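Ribonucleoside-diphosphate reductase subunit beta (Streptococcus sanguinis, PDB 4N83) holds a pair of manganese ions as the small subunit of a class Ib ribonucleotide reductase, which probably makes the deoxyribonucleotides needed for DNA synthesis. Local coordinates at residues R78-T83 / G144-K149; E23-Q28 / F90-F95; T246-T251 / D276-V281; T158-S163 / E230-Y235. All blocks are in the same frame, centred on the assembly; numbering follows the deposited sequence.

Contact 1: R78-T83 / G144-K149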
loop_
_atom_site.group_PDB
_atom_site.type_symbol
_atom_site.label_atom_id
_atom_site.label_comp_id
_atom_site.label_asym_id
_atom_site.label_seq_id
_atom_site.Cartn_x
_atom_site.Cartn_y
_atom_site.Cartn_z
ATOM N N ARG A 78 -1.771 -10.645 -4.464
ATOM C CA ARG A 78 -3.045 -10.202 -3.884
ATOM C C ARG A 78 -4.250 -11.004 -4.378
ATOM O O ARG A 78 -5.147 -11.319 -3.594
ATOM C CB ARG A 78 -3.270 -8.706 -4.157
ATOM C CG ARG A 78 -4.707 -8.227 -3.965
ATOM C CD ARG A 78 -4.814 -6.718 -3.796
ATOM N NE ARG A 78 -3.891 -5.991 -4.668
ATOM C CZ ARG A 78 -2.712 -5.486 -4.298
ATOM N NH1 ARG A 78 -2.262 -5.603 -3.050
ATOM N NH2 ARG A 78 -1.972 -4.853 -5.197
ATOM N N LYS A 79 -4.269 -11.332 -5.667
ATOM C CA LYS A 79 -5.414 -12.027 -6.270
ATOM C C LYS A 79 -5.616 -13.457 -5.750
ATOM O O LYS A 79 -6.680 -14.042 -5.951
ATOM C CB LYS A 79 -5.291 -12.037 -7.799
ATOM C CG LYS A 79 -5.456 -10.663 -8.435
ATOM C CD LYS A 79 -5.132 -10.677 -9.921
ATOM C CE LYS A 79 -6.202 -11.388 -10.734
ATOM N NZ LYS A 79 -5.882 -11.380 -12.187
ATOM N N ASP A 80 -4.602 -14.010 -5.086
ATOM C CA ASP A 80 -4.680 -15.350 -4.505
ATOM C C ASP A 80 -4.754 -15.259 -2.982
ATOM O O ASP A 80 -3.963 -15.874 -2.265
ATOM C CB ASP A 80 -3.471 -16.168 -4.947
ATOM C CG ASP A 80 -3.228 -16.069 -6.436
ATOM O OD1 ASP A 80 -4.087 -16.535 -7.213
ATOM O OD2 ASP A 80 -2.183 -15.515 -6.832
ATOM N N VAL A 81 -5.732 -14.493 -2.508
ATOM C CA VAL A 81 -5.900 -14.198 -1.083
ATOM C C VAL A 81 -6.807 -15.229 -0.408
ATOM O O VAL A 81 -7.749 -15.734 -1.022
ATOM C CB VAL A 81 -6.438 -12.751 -0.888
ATOM C CG1 VAL A 81 -7.593 -12.684 0.107
ATOM C CG2 VAL A 81 -5.308 -11.820 -0.474
ATOM N N ARG A 82 -6.513 -15.530 0.856
ATOM C CA ARG A 82 -7.315 -16.461 1.652
ATOM C C ARG A 82 -8.314 -15.691 2.510
ATOM O O ARG A 82 -9.523 -15.911 2.415
ATOM C CB ARG A 82 -6.415 -17.326 2.541
ATOM C CG ARG A 82 -5.325 -18.074 1.787
ATOM C CD ARG A 82 -4.501 -18.946 2.719
ATOM N NE ARG A 82 -5.272 -20.069 3.255
ATOM C CZ ARG A 82 -5.440 -21.249 2.655
ATOM N NH1 ARG A 82 -4.894 -21.506 1.468
ATOM N NH2 ARG A 82 -6.167 -22.188 3.252
ATOM N N THR A 83 -7.799 -14.787 3.339
ATOM C CA THR A 83 -8.620 -13.979 4.239
ATOM C C THR A 83 -8.640 -12.528 3.766
ATOM O O THR A 83 -7.711 -12.079 3.101
ATOM C CB THR A 83 -8.075 -14.019 5.682
ATOM O OG1 THR A 83 -6.892 -13.215 5.778
ATOM C CG2 THR A 83 -7.750 -15.449 6.102
ATOM N N GLY A 144 2.283 -17.947 -13.782
ATOM C CA GLY A 144 2.370 -19.014 -12.777
ATOM C C GLY A 144 1.166 -19.087 -11.852
ATOM O O GLY A 144 0.438 -18.105 -11.692
ATOM N N THR A 145 0.964 -20.255 -11.242
ATOM C CA THR A 145 -0.204 -20.507 -10.386
ATOM C C THR A 145 0.010 -20.064 -8.932
ATOM O O THR A 145 1.128 -19.747 -8.521
ATOM C CB THR A 145 -0.601 -22.000 -10.401
ATOM O OG1 THR A 145 0.547 -22.809 -10.116
ATOM C CG2 THR A 145 -1.173 -22.386 -11.758
ATOM N N ALA A 146 -1.081 -20.049 -8.167
ATOM C CA ALA A 146 -1.077 -19.567 -6.784
ATOM C C ALA A 146 -0.324 -20.505 -5.842
ATOM O O ALA A 146 -0.928 -21.345 -5.169
ATOM C CB ALA A 146 -2.505 -19.371 -6.297
ATOM N N LEU A 147 0.995 -20.324 -5.787
ATOM C CA LEU A 147 1.918 -21.157 -4.996
ATOM C C LEU A 147 3.317 -20.970 -5.570
ATOM O O LEU A 147 4.293 -20.827 -4.833
ATOM C CB LEU A 147 1.545 -22.652 -5.027
ATOM C CG LEU A 147 1.680 -23.442 -3.719
ATOM C CD1 LEU A 147 0.980 -22.758 -2.552
ATOM C CD2 LEU A 147 1.136 -24.850 -3.904
ATOM N N GLU A 148 3.393 -20.981 -6.900
ATOM C CA GLU A 148 4.625 -20.702 -7.633
ATOM C C GLU A 148 5.025 -19.230 -7.508
ATOM O O GLU A 148 6.213 -18.904 -7.470
ATOM C CB GLU A 148 4.449 -21.070 -9.112
ATOM C CG GLU A 148 4.199 -22.552 -9.363
ATOM C CD GLU A 148 3.731 -22.846 -10.777
ATOM O OE1 GLU A 148 4.014 -22.040 -11.688
ATOM O OE2 GLU A 148 3.077 -23.891 -10.977
ATOM N N LYS A 149 4.028 -18.350 -7.449
ATOM C CA LYS A 149 4.259 -16.914 -7.276
ATOM C C LYS A 149 4.760 -16.580 -5.870
ATOM O O LYS A 149 5.523 -15.632 -5.689
ATOM C CB LYS A 149 2.983 -16.127 -7.584
ATOM C CG LYS A 149 2.564 -16.214 -9.043
ATOM C CD LYS A 149 1.241 -15.511 -9.311
ATOM C CE LYS A 149 0.060 -16.351 -8.855
ATOM N NZ LYS A 149 -1.237 -15.805 -9.343
#

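Contact 2: E23-Q28 / F90-F95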
loop_
_atom_site.group_PDB
_atom_site.type_symbol
_atom_site.label_atom_id
_atom_site.label_comp_id
_atom_site.label_asym_id
_atom_site.label_seq_id
_atom_site.Cartn_x
_atom_site.Cartn_y
_atom_site.Cartn_z
ATOM N N GLU A 23 0.267 -5.819 12.531
ATOM C CA GLU A 23 0.851 -5.089 13.655
ATOM C C GLU A 23 2.337 -4.825 13.444
ATOM O O GLU A 23 2.777 -3.676 13.469
ATOM C CB GLU A 23 0.659 -5.865 14.961
ATOM C CG GLU A 23 -0.734 -5.747 15.562
ATOM C CD GLU A 23 -0.908 -6.572 16.828
ATOM O OE1 GLU A 23 -0.102 -7.500 17.065
ATOM O OE2 GLU A 23 -1.862 -6.292 17.586
ATOM N N LYS A 24 3.093 -5.895 13.222
ATOM C CA LYS A 24 4.547 -5.810 13.089
ATOM C C LYS A 24 4.979 -4.896 11.948
ATOM O O LYS A 24 5.850 -4.047 12.129
ATOM C CB LYS A 24 5.150 -7.205 12.896
ATOM C CG LYS A 24 6.664 -7.208 12.723
ATOM C CD LYS A 24 7.312 -8.430 13.355
ATOM C CE LYS A 24 7.445 -8.267 14.862
ATOM N NZ LYS A 24 8.149 -9.418 15.491
ATOM N N LEU A 25 4.366 -5.067 10.781
ATOM C CA LEU A 25 4.742 -4.288 9.600
ATOM C C LEU A 25 4.370 -2.812 9.729
ATOM O O LEU A 25 5.158 -1.940 9.360
ATOM C CB LEU A 25 4.117 -4.880 8.333
ATOM C CG LEU A 25 4.737 -6.184 7.820
ATOM C CD1 LEU A 25 3.815 -6.866 6.820
ATOM C CD2 LEU A 25 6.104 -5.930 7.201
ATOM N N THR A 26 3.180 -2.533 10.253
ATOM C CA THR A 26 2.752 -1.154 10.485
ATOM C C THR A 26 3.621 -0.469 11.543
ATOM O O THR A 26 3.950 0.710 11.417
ATOM C CB THR A 26 1.276 -1.083 10.919
ATOM O OG1 THR A 26 1.049 -1.979 12.016
ATOM C CG2 THR A 26 0.361 -1.446 9.755
ATOM N N GLU A 27 3.983 -1.213 12.586
ATOM C CA GLU A 27 4.940 -0.732 13.583
ATOM C C GLU A 27 6.334 -0.551 12.973
ATOM O O GLU A 27 7.111 0.288 13.432
ATOM C CB GLU A 27 5.012 -1.691 14.775
ATOM C CG GLU A 27 3.813 -1.620 15.711
ATOM C CD GLU A 27 3.875 -2.644 16.834
ATOM O OE1 GLU A 27 4.528 -3.698 16.663
ATOM O OE2 GLU A 27 3.265 -2.398 17.895
ATOM N N GLN A 28 6.641 -1.339 11.942
ATOM C CA GLN A 28 7.900 -1.213 11.201
ATOM C C GLN A 28 7.794 -0.254 10.004
ATOM O O GLN A 28 8.447 -0.464 8.980
ATOM C CB GLN A 28 8.373 -2.591 10.719
ATOM C CG GLN A 28 8.937 -3.487 11.810
ATOM C CD GLN A 28 9.376 -4.844 11.284
ATOM O OE1 GLN A 28 9.597 -5.018 10.082
ATOM N NE2 GLN A 28 9.511 -5.812 12.184
ATOM N N PHE A 90 -1.205 -7.205 2.355
ATOM C CA PHE A 90 -0.529 -7.058 1.059
ATOM C C PHE A 90 -0.548 -5.627 0.523
ATOM O O PHE A 90 0.355 -5.234 -0.215
ATOM C CB PHE A 90 -1.103 -8.028 0.017
ATOM C CG PHE A 90 -0.526 -9.413 0.103
ATOM C CD1 PHE A 90 0.832 -9.618 -0.091
ATOM C CD2 PHE A 90 -1.332 -10.509 0.377
ATOM C CE1 PHE A 90 1.377 -10.887 -0.009
ATOM C CE2 PHE A 90 -0.792 -11.781 0.460
ATOM C CZ PHE A 90 0.563 -11.971 0.267
ATOM N N ASN A 91 -1.566 -4.853 0.892
ATOM C CA ASN A 91 -1.592 -3.427 0.559
ATOM C C ASN A 91 -0.470 -2.702 1.288
ATOM O O ASN A 91 0.232 -1.877 0.698
ATOM C CB ASN A 91 -2.942 -2.798 0.915
ATOM C CG ASN A 91 -4.086 -3.369 0.100
ATOM O OD1 ASN A 91 -3.914 -3.737 -1.065
ATOM N ND2 ASN A 91 -5.267 -3.441 0.709
ATOM N N ASN A 92 -0.308 -3.026 2.570
ATOM C CA ASN A 92 0.817 -2.541 3.365
ATOM C C ASN A 92 2.159 -3.022 2.809
ATOM O O ASN A 92 3.114 -2.248 2.735
ATOM C CB ASN A 92 0.676 -2.985 4.826
ATOM C CG ASN A 92 1.936 -2.746 5.630
ATOM O OD1 ASN A 92 2.690 -3.678 5.900
ATOM N ND2 ASN A 92 2.187 -1.494 5.992
ATOM N N ILE A 93 2.226 -4.297 2.428
ATOM C CA ILE A 93 3.442 -4.862 1.841
ATOM C C ILE A 93 3.810 -4.114 0.564
ATOM O O ILE A 93 4.954 -3.697 0.398
ATOM C CB ILE A 93 3.291 -6.369 1.526
ATOM C CG1 ILE A 93 3.189 -7.178 2.824
ATOM C CG2 ILE A 93 4.474 -6.867 0.699
ATOM C CD1 ILE A 93 2.643 -8.580 2.654
ATOM N N GLN A 94 2.833 -3.938 -0.322
ATOM C CA GLN A 94 3.068 -3.298 -1.618
ATOM C C GLN A 94 3.535 -1.850 -1.491
ATOM O O GLN A 94 4.388 -1.403 -2.264
ATOM C CB GLN A 94 1.809 -3.347 -2.482
ATOM C CG GLN A 94 2.067 -2.961 -3.929
ATOM C CD GLN A 94 0.847 -3.130 -4.807
ATOM O OE1 GLN A 94 -0.283 -2.929 -4.362
ATOM N NE2 GLN A 94 1.069 -3.501 -6.067
ATOM N N PHE A 95 2.968 -1.122 -0.531
ATOM C CA PHE A 95 3.391 0.253 -0.258
ATOM C C PHE A 95 4.846 0.304 0.210
ATOM O O PHE A 95 5.625 1.127 -0.272
ATOM C CB PHE A 95 2.476 0.915 0.778
ATOM C CG PHE A 95 3.088 2.114 1.450
ATOM C CD1 PHE A 95 3.502 3.211 0.705
ATOM C CD2 PHE A 95 3.251 2.144 2.828
ATOM C CE1 PHE A 95 4.074 4.311 1.323
ATOM C CE2 PHE A 95 3.815 3.243 3.451
ATOM C CZ PHE A 95 4.228 4.329 2.699
#

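Contact 3: T246-T251 / D276-V281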
loop_
_atom_site.group_PDB
_atom_site.type_symbol
_atom_site.label_atom_id
_atom_site.label_comp_id
_atom_site.label_asym_id
_atom_site.label_seq_id
_atom_site.Cartn_x
_atom_site.Cartn_y
_atom_site.Cartn_z
ATOM N N THR A 246 34.240 -12.143 -4.646
ATOM C CA THR A 246 33.360 -13.023 -5.424
ATOM C C THR A 246 32.965 -14.290 -4.667
ATOM O O THR A 246 31.791 -14.654 -4.633
ATOM C CB THR A 246 34.022 -13.432 -6.756
ATOM O OG1 THR A 246 34.377 -12.259 -7.497
ATOM C CG2 THR A 246 33.086 -14.290 -7.596
ATOM N N GLU A 247 33.949 -14.956 -4.070
ATOM C CA GLU A 247 33.709 -16.212 -3.356
ATOM C C GLU A 247 32.990 -16.015 -2.018
ATOM O O GLU A 247 32.357 -16.944 -1.516
ATOM C CB GLU A 247 35.026 -16.965 -3.140
ATOM C CG GLU A 247 35.701 -17.423 -4.427
ATOM C CD GLU A 247 34.854 -18.391 -5.238
ATOM O OE1 GLU A 247 34.038 -19.128 -4.645
ATOM O OE2 GLU A 247 35.008 -18.417 -6.478
ATOM N N GLU A 248 33.090 -14.817 -1.447
ATOM C CA GLU A 248 32.381 -14.490 -0.206
ATOM C C GLU A 248 30.890 -14.249 -0.449
ATOM O O GLU A 248 30.057 -14.620 0.381
ATOM C CB GLU A 248 32.999 -13.262 0.466
ATOM C CG GLU A 248 34.402 -13.488 1.003
ATOM C CD GLU A 248 34.955 -12.268 1.712
ATOM O OE1 GLU A 248 35.361 -12.394 2.887
ATOM O OE2 GLU A 248 34.977 -11.178 1.099
ATOM N N VAL A 249 30.561 -13.620 -1.578
ATOM C CA VAL A 249 29.164 -13.384 -1.963
ATOM C C VAL A 249 28.474 -14.707 -2.309
ATOM O O VAL A 249 27.289 -14.890 -2.024
ATOM C CB VAL A 249 29.056 -12.403 -3.157
ATOM C CG1 VAL A 249 27.618 -12.297 -3.655
ATOM C CG2 VAL A 249 29.578 -11.027 -2.767
ATOM N N LYS A 250 29.223 -15.618 -2.926
ATOM C CA LYS A 250 28.732 -16.967 -3.208
ATOM C C LYS A 250 28.437 -17.735 -1.916
ATOM O O LYS A 250 27.457 -18.478 -1.843
ATOM C CB LYS A 250 29.740 -17.736 -4.068
ATOM C CG LYS A 250 29.827 -17.232 -5.500
ATOM C CD LYS A 250 31.005 -17.841 -6.243
ATOM C CE LYS A 250 31.016 -17.414 -7.701
ATOM N NZ LYS A 250 32.153 -18.017 -8.448
ATOM N N THR A 251 29.284 -17.545 -0.905
ATOM C CA THR A 251 29.065 -18.128 0.422
ATOM C C THR A 251 27.822 -17.527 1.085
ATOM O O THR A 251 27.082 -18.223 1.781
ATOM C CB THR A 251 30.280 -17.897 1.348
ATOM O OG1 THR A 251 31.493 -18.197 0.645
ATOM C CG2 THR A 251 30.194 -18.773 2.593
ATOM N N ASP A 276 30.593 -19.742 8.127
ATOM C CA ASP A 276 31.201 -19.793 6.794
ATOM C C ASP A 276 31.196 -18.417 6.123
ATOM O O ASP A 276 32.129 -18.069 5.398
ATOM C CB ASP A 276 30.470 -20.808 5.908
ATOM C CG ASP A 276 30.521 -22.219 6.470
ATOM O OD1 ASP A 276 30.055 -22.424 7.612
ATOM O OD2 ASP A 276 31.019 -23.125 5.769
ATOM N N VAL A 277 30.141 -17.645 6.374
ATOM C CA VAL A 277 29.997 -16.296 5.825
ATOM C C VAL A 277 31.018 -15.350 6.457
ATOM O O VAL A 277 31.444 -15.561 7.593
ATOM C CB VAL A 277 28.569 -15.755 6.070
ATOM C CG1 VAL A 277 28.444 -14.289 5.668
ATOM C CG2 VAL A 277 27.546 -16.600 5.323
ATOM N N ASN A 278 31.410 -14.318 5.711
ATOM C CA ASN A 278 32.299 -13.272 6.219
ATOM C C ASN A 278 31.853 -12.794 7.604
ATOM O O ASN A 278 30.669 -12.521 7.811
ATOM C CB ASN A 278 32.341 -12.091 5.238
ATOM C CG ASN A 278 33.292 -10.989 5.679
ATOM O OD1 ASN A 278 33.043 -10.293 6.663
ATOM N ND2 ASN A 278 34.384 -10.816 4.942
ATOM N N PRO A 279 32.798 -12.695 8.558
ATOM C CA PRO A 279 32.431 -12.344 9.933
ATOM C C PRO A 279 31.952 -10.901 10.106
ATOM O O PRO A 279 31.066 -10.649 10.925
ATOM C CB PRO A 279 33.729 -12.578 10.714
ATOM C CG PRO A 279 34.812 -12.395 9.710
ATOM C CD PRO A 279 34.252 -12.898 8.413
ATOM N N ILE A 280 32.529 -9.971 9.345
ATOM C CA ILE A 280 32.180 -8.552 9.470
ATOM C C ILE A 280 30.840 -8.242 8.789
ATOM O O ILE A 280 30.192 -7.244 9.110
ATOM C CB ILE A 280 33.316 -7.631 8.939
ATOM C CG1 ILE A 280 33.532 -6.445 9.889
ATOM C CG2 ILE A 280 33.050 -7.151 7.515
ATOM C CD1 ILE A 280 34.333 -6.787 11.129
ATOM N N VAL A 281 30.434 -9.095 7.848
ATOM C CA VAL A 281 29.106 -9.008 7.237
ATOM C C VAL A 281 28.060 -9.582 8.191
ATOM O O VAL A 281 26.937 -9.080 8.264
ATOM C CB VAL A 281 29.048 -9.748 5.883
ATOM C CG1 VAL A 281 27.634 -9.734 5.311
ATOM C CG2 VAL A 281 30.028 -9.120 4.900
#

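Contact 4: T158-S163 / E230-Y235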
loop_
_atom_site.group_PDB
_atom_site.type_symbol
_atom_site.label_atom_id
_atom_site.label_comp_id
_atom_site.label_asym_id
_atom_site.label_seq_id
_atom_site.Cartn_x
_atom_site.Cartn_y
_atom_site.Cartn_z
ATOM N N THR A 158 14.359 -12.858 -0.137
ATOM C CA THR A 158 14.982 -13.538 1.008
ATOM C C THR A 158 16.352 -14.143 0.670
ATOM O O THR A 158 17.140 -14.424 1.574
ATOM C CB THR A 158 14.081 -14.667 1.561
ATOM O OG1 THR A 158 12.703 -14.287 1.461
ATOM C CG2 THR A 158 14.418 -14.977 3.017
ATOM N N PHE A 159 16.634 -14.331 -0.621
ATOM C CA PHE A 159 17.822 -15.071 -1.062
ATOM C C PHE A 159 18.702 -14.269 -2.031
ATOM O O PHE A 159 19.834 -13.919 -1.692
ATOM C CB PHE A 159 17.389 -16.428 -1.655
ATOM C CG PHE A 159 18.270 -16.939 -2.766
ATOM C CD1 PHE A 159 19.603 -17.254 -2.535
ATOM C CD2 PHE A 159 17.754 -17.126 -4.044
ATOM C CE1 PHE A 159 20.406 -17.728 -3.559
ATOM C CE2 PHE A 159 18.552 -17.601 -5.069
ATOM C CZ PHE A 159 19.880 -17.902 -4.827
ATOM N N LEU A 160 18.185 -13.976 -3.223
ATOM C CA LEU A 160 18.991 -13.346 -4.281
ATOM C C LEU A 160 19.047 -11.813 -4.205
ATOM O O LEU A 160 19.750 -11.177 -4.994
ATOM C CB LEU A 160 18.535 -13.818 -5.670
ATOM C CG LEU A 160 17.104 -13.520 -6.138
ATOM C CD1 LEU A 160 17.004 -12.163 -6.823
ATOM C CD2 LEU A 160 16.610 -14.623 -7.065
ATOM N N PHE A 161 18.307 -11.226 -3.265
ATOM C CA PHE A 161 18.476 -9.810 -2.915
ATOM C C PHE A 161 19.793 -9.596 -2.160
ATOM O O PHE A 161 20.385 -8.518 -2.223
ATOM C CB PHE A 161 17.305 -9.311 -2.048
ATOM C CG PHE A 161 16.357 -8.379 -2.761
ATOM C CD1 PHE A 161 16.121 -7.101 -2.269
ATOM C CD2 PHE A 161 15.689 -8.779 -3.910
ATOM C CE1 PHE A 161 15.246 -6.242 -2.910
ATOM C CE2 PHE A 161 14.813 -7.924 -4.555
ATOM C CZ PHE A 161 14.592 -6.652 -4.057
ATOM N N TYR A 162 20.246 -10.632 -1.455
ATOM C CA TYR A 162 21.401 -10.528 -0.561
ATOM C C TYR A 162 22.755 -10.504 -1.275
ATOM O O TYR A 162 23.777 -10.225 -0.646
ATOM C CB TYR A 162 21.362 -11.646 0.485
ATOM C CG TYR A 162 20.294 -11.427 1.533
ATOM C CD1 TYR A 162 18.959 -11.721 1.267
ATOM C CD2 TYR A 162 20.615 -10.907 2.783
ATOM C CE1 TYR A 162 17.978 -11.512 2.221
ATOM C CE2 TYR A 162 19.638 -10.698 3.744
ATOM C CZ TYR A 162 18.323 -11.003 3.456
ATOM O OH TYR A 162 17.348 -10.798 4.404
ATOM N N SER A 163 22.765 -10.796 -2.575
ATOM C CA SER A 163 23.944 -10.553 -3.407
ATOM C C SER A 163 24.292 -9.064 -3.383
ATOM O O SER A 163 25.465 -8.690 -3.396
ATOM C CB SER A 163 23.696 -10.999 -4.850
ATOM O OG SER A 163 22.552 -10.360 -5.394
ATOM N N GLU A 230 22.536 -20.089 -10.564
ATOM C CA GLU A 230 23.544 -20.120 -11.626
ATOM C C GLU A 230 23.673 -18.757 -12.309
ATOM O O GLU A 230 24.783 -18.299 -12.583
ATOM C CB GLU A 230 23.208 -21.205 -12.655
ATOM C CG GLU A 230 24.373 -21.589 -13.557
ATOM C CD GLU A 230 24.106 -22.846 -14.366
ATOM O OE1 GLU A 230 22.929 -23.122 -14.683
ATOM O OE2 GLU A 230 25.077 -23.560 -14.689
ATOM N N ASN A 231 22.537 -18.114 -12.575
ATOM C CA ASN A 231 22.524 -16.753 -13.123
ATOM C C ASN A 231 23.067 -15.710 -12.142
ATOM O O ASN A 231 23.652 -14.710 -12.562
ATOM C CB ASN A 231 21.111 -16.355 -13.576
ATOM C CG ASN A 231 20.831 -16.736 -15.019
ATOM O OD1 ASN A 231 21.467 -16.224 -15.939
ATOM N ND2 ASN A 231 19.870 -17.633 -15.223
ATOM N N GLU A 232 22.871 -15.946 -10.845
ATOM C CA GLU A 232 23.373 -15.037 -9.811
ATOM C C GLU A 232 24.894 -15.125 -9.700
ATOM O O GLU A 232 25.557 -14.125 -9.422
ATOM C CB GLU A 232 22.731 -15.338 -8.451
ATOM C CG GLU A 232 22.734 -14.161 -7.484
ATOM C CD GLU A 232 21.788 -13.043 -7.898
ATOM O OE1 GLU A 232 20.745 -13.331 -8.526
ATOM O OE2 GLU A 232 22.085 -11.870 -7.587
ATOM N N GLU A 233 25.439 -16.320 -9.915
ATOM C CA GLU A 233 26.891 -16.515 -9.960
ATOM C C GLU A 233 27.527 -15.768 -11.141
ATOM O O GLU A 233 28.701 -15.398 -11.084
ATOM C CB GLU A 233 27.237 -18.008 -10.017
ATOM C CG GLU A 233 27.055 -18.732 -8.689
ATOM C CD GLU A 233 27.234 -20.236 -8.800
ATOM O OE1 GLU A 233 26.581 -20.858 -9.665
ATOM O OE2 GLU A 233 28.019 -20.802 -8.011
ATOM N N GLY A 234 26.750 -15.556 -12.203
ATOM C CA GLY A 234 27.179 -14.726 -13.329
ATOM C C GLY A 234 27.169 -13.246 -12.987
ATOM O O GLY A 234 28.089 -12.513 -13.352
ATOM N N TYR A 235 26.123 -12.808 -12.288
ATOM C CA TYR A 235 25.994 -11.415 -11.848
ATOM C C TYR A 235 26.989 -11.079 -10.733
ATOM O O TYR A 235 27.481 -9.953 -10.654
ATOM C CB TYR A 235 24.557 -11.138 -11.379
ATOM C CG TYR A 235 24.301 -9.709 -10.940
ATOM C CD1 TYR A 235 24.132 -8.691 -11.874
ATOM C CD2 TYR A 235 24.219 -9.379 -9.590
ATOM C CE1 TYR A 235 23.896 -7.385 -11.476
ATOM C CE2 TYR A 235 23.981 -8.076 -9.181
ATOM C CZ TYR A 235 23.820 -7.083 -10.128
ATOM O OH TYR A 235 23.584 -5.787 -9.726
#

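Contact 1: R78-T83 / G144-K149
Asp-80 and Ala-146 mark the closest backbone approach, with CA of Asp-80 6.0 Å from CA of Ala-146. Both lie in connections at the surface of the all-helical, ferritin-like bundle: segment 78-83 bridges helix 49-78 and helix 84-111, whereas segment 144-149 runs through an inverse gamma turn centred on Ala-146 to the N-cap Leu-147 and into helix 148-160. Each connection passes from one helix to the next near this point. Thr-83, at the far end of the first connection, caps helix 84-111 through its OG1, and Leu-147 anchors the second by packing on Phe-202 and Ala-205 of helix 178-206. Across the gap the carboxylate of Asp-80 serves two partners of different kind. Its apolar neighbour is the methyl of Ala-146, with Asp-80 OD1 3.4 Å from Ala-146 CB. The charged partner is Lys-149, the second residue of its helix, whose chain starts anti to its carbonyl carbon and then bends at chi3 (-78°). The two side chains cross at about a right angle. A salt bridge closes the contact, Lys-149 NZ donating a hydrogen bond to the syn lone pair of Asp-80 OD2 over 2.7 Å.

Contact 2: E23-Q28 / F90-F95
Leu-25 and Thr-26 of helix 16-27 lie against Asn-92 and Ile-93 of helix 84-111, the two helices of this ferritin-like subunit running 10.4 Å apart at 31° between their short axes. The apolar part is a single touch, Leu-25 CD1 meeting Ile-93 CG1 at 4.1 Å. His-194, a manganese ligand, packs on both of these residues, and the Ile-93 side chain comes within about 4 Å of a manganese ion. The remaining contacts set an amide against carbon. Asn-92 sends its CG anti to the backbone N (chi1 169°), which carries the amide out toward helix 16-27; its OD1 lies beside the Leu-25 chain, 3.1 Å from Leu-25 CB and 3.5 Å from Leu-25 CD1. The other end of the amide faces a methyl group, Asn-92 ND2 being 4.2 Å from Thr-26 CG2, with the two side chains about perpendicular. Phe-95 of the second subunit packs on Asn-92 as well. Thr-26 keeps its hydroxyl for its own helix, where OG1 bonds to the carbonyl of Trp-22. No hydrogen bond crosses between the two segments, so here helix 16-27 meets the metal-bearing helix through van der Waals contact, although one of the groups involved is polar.

Contact 3: T246-T251 / D276-V281
Asn-278 OD1 is gripped by two backbone amides, Val-281 N at 3.1 Å and, through a weaker and more bent bond, Ile-280 N at 2.7 Å, while the other end of the same amide crosses to Glu-248. There Asn-278 ND2 donates to Glu-248 OE1 over 2.8 Å, and the bond is nearly straight (163°). The acceptor lies almost in the amide plane of the asparagine, but the donor stands well above the carboxylate plane, the two flat groups being turned 67° apart. Glu-248 reaches this point with its chain extended beyond CG. With CG of Asn-278 anti to its own backbone N (chi1 -178°), the amide can serve both neighbours, and bonds at both ends should hold it against rotation. The asparagine is thus the N-cap of helix 279-285, which it ties to the first turns of helix 246-263 near the surface of the ferritin-like bundle. One turn on from Glu-248, the Thr-251 methyl rests on the loop backbone, with Thr-251 CG2 3.5 Å from Asp-276 O and 3.9 Å from Asp-276 CB. The Thr-251 hydroxyl turns back instead, OG1 donating to Glu-247 O at 2.6 Å. Val-277 also touches the helix, its CG2 3.9 Å from Thr-251 O, and packs further on Phe-252 and Tyr-255 of the same helix.

Contact 4: T158-S163 / E230-Y235
Glu-232 lays its carboxylate against Leu-160 and Ser-163, one oxygen toward each side chain. Its OE1 sits by the Leu-160 methylene, 3.6 Å from Leu-160 CB, and its OE2 meets the serine hydroxyl, Ser-163 OG lying 2.7 Å from Glu-232 OE2. That hydroxyl also stands 2.9 Å from the carbonyl oxygen of its own segment, Leu-160 O, so its single proton has two acceptors within reach. Glu-232 leaves helix 211-240 with CG anti to the backbone N and then bends at chi2 (70°), bringing the acid to segment 158-163. The place it meets is irregular: helix 148-160 has a wider, pi-type turn at 158-160, just after the manganese ligand Glu-157, and helix 162-173 follows. Glu-232 thus joins this irregular point of the ferritin-like core to helix 211-240, and Leu-253 of helix 246-263 packs on it as well. The carboxylate is buried, yet both oxygens also have hydrogen-bond partners beyond the two segments. Lys-133 of helix 128-143 forms a long, weak ion pair with OE2, touches Leu-160 and makes a cation-pi contact with the ring of Tyr-235.

In the fold
The four contacts fall into two pairs around one dimanganese bundle. Contacts 1 and 2, with centres 18 Å apart, are joined by Arg-78 NH2, which is probably hydrogen-bonded to Gln-94 OE1 at 2.7 Å; Arg-78 also forms a salt bridge with Asp-75 of the second subunit. Contacts 3 and 4 lie closer, 13 Å between centres, and touch where Val-249 CG1 packs 4.1 Å from Ser-163 CA. Contacts 2 and 3 are on opposite sides of the chain's centre, with centres 31 Å apart. Contact 2 borders the metal site, contact 4 has Leu-160 about 10 Å from a manganese ion, and in contact 1 the Lys-149 side chain is about 12 Å from one.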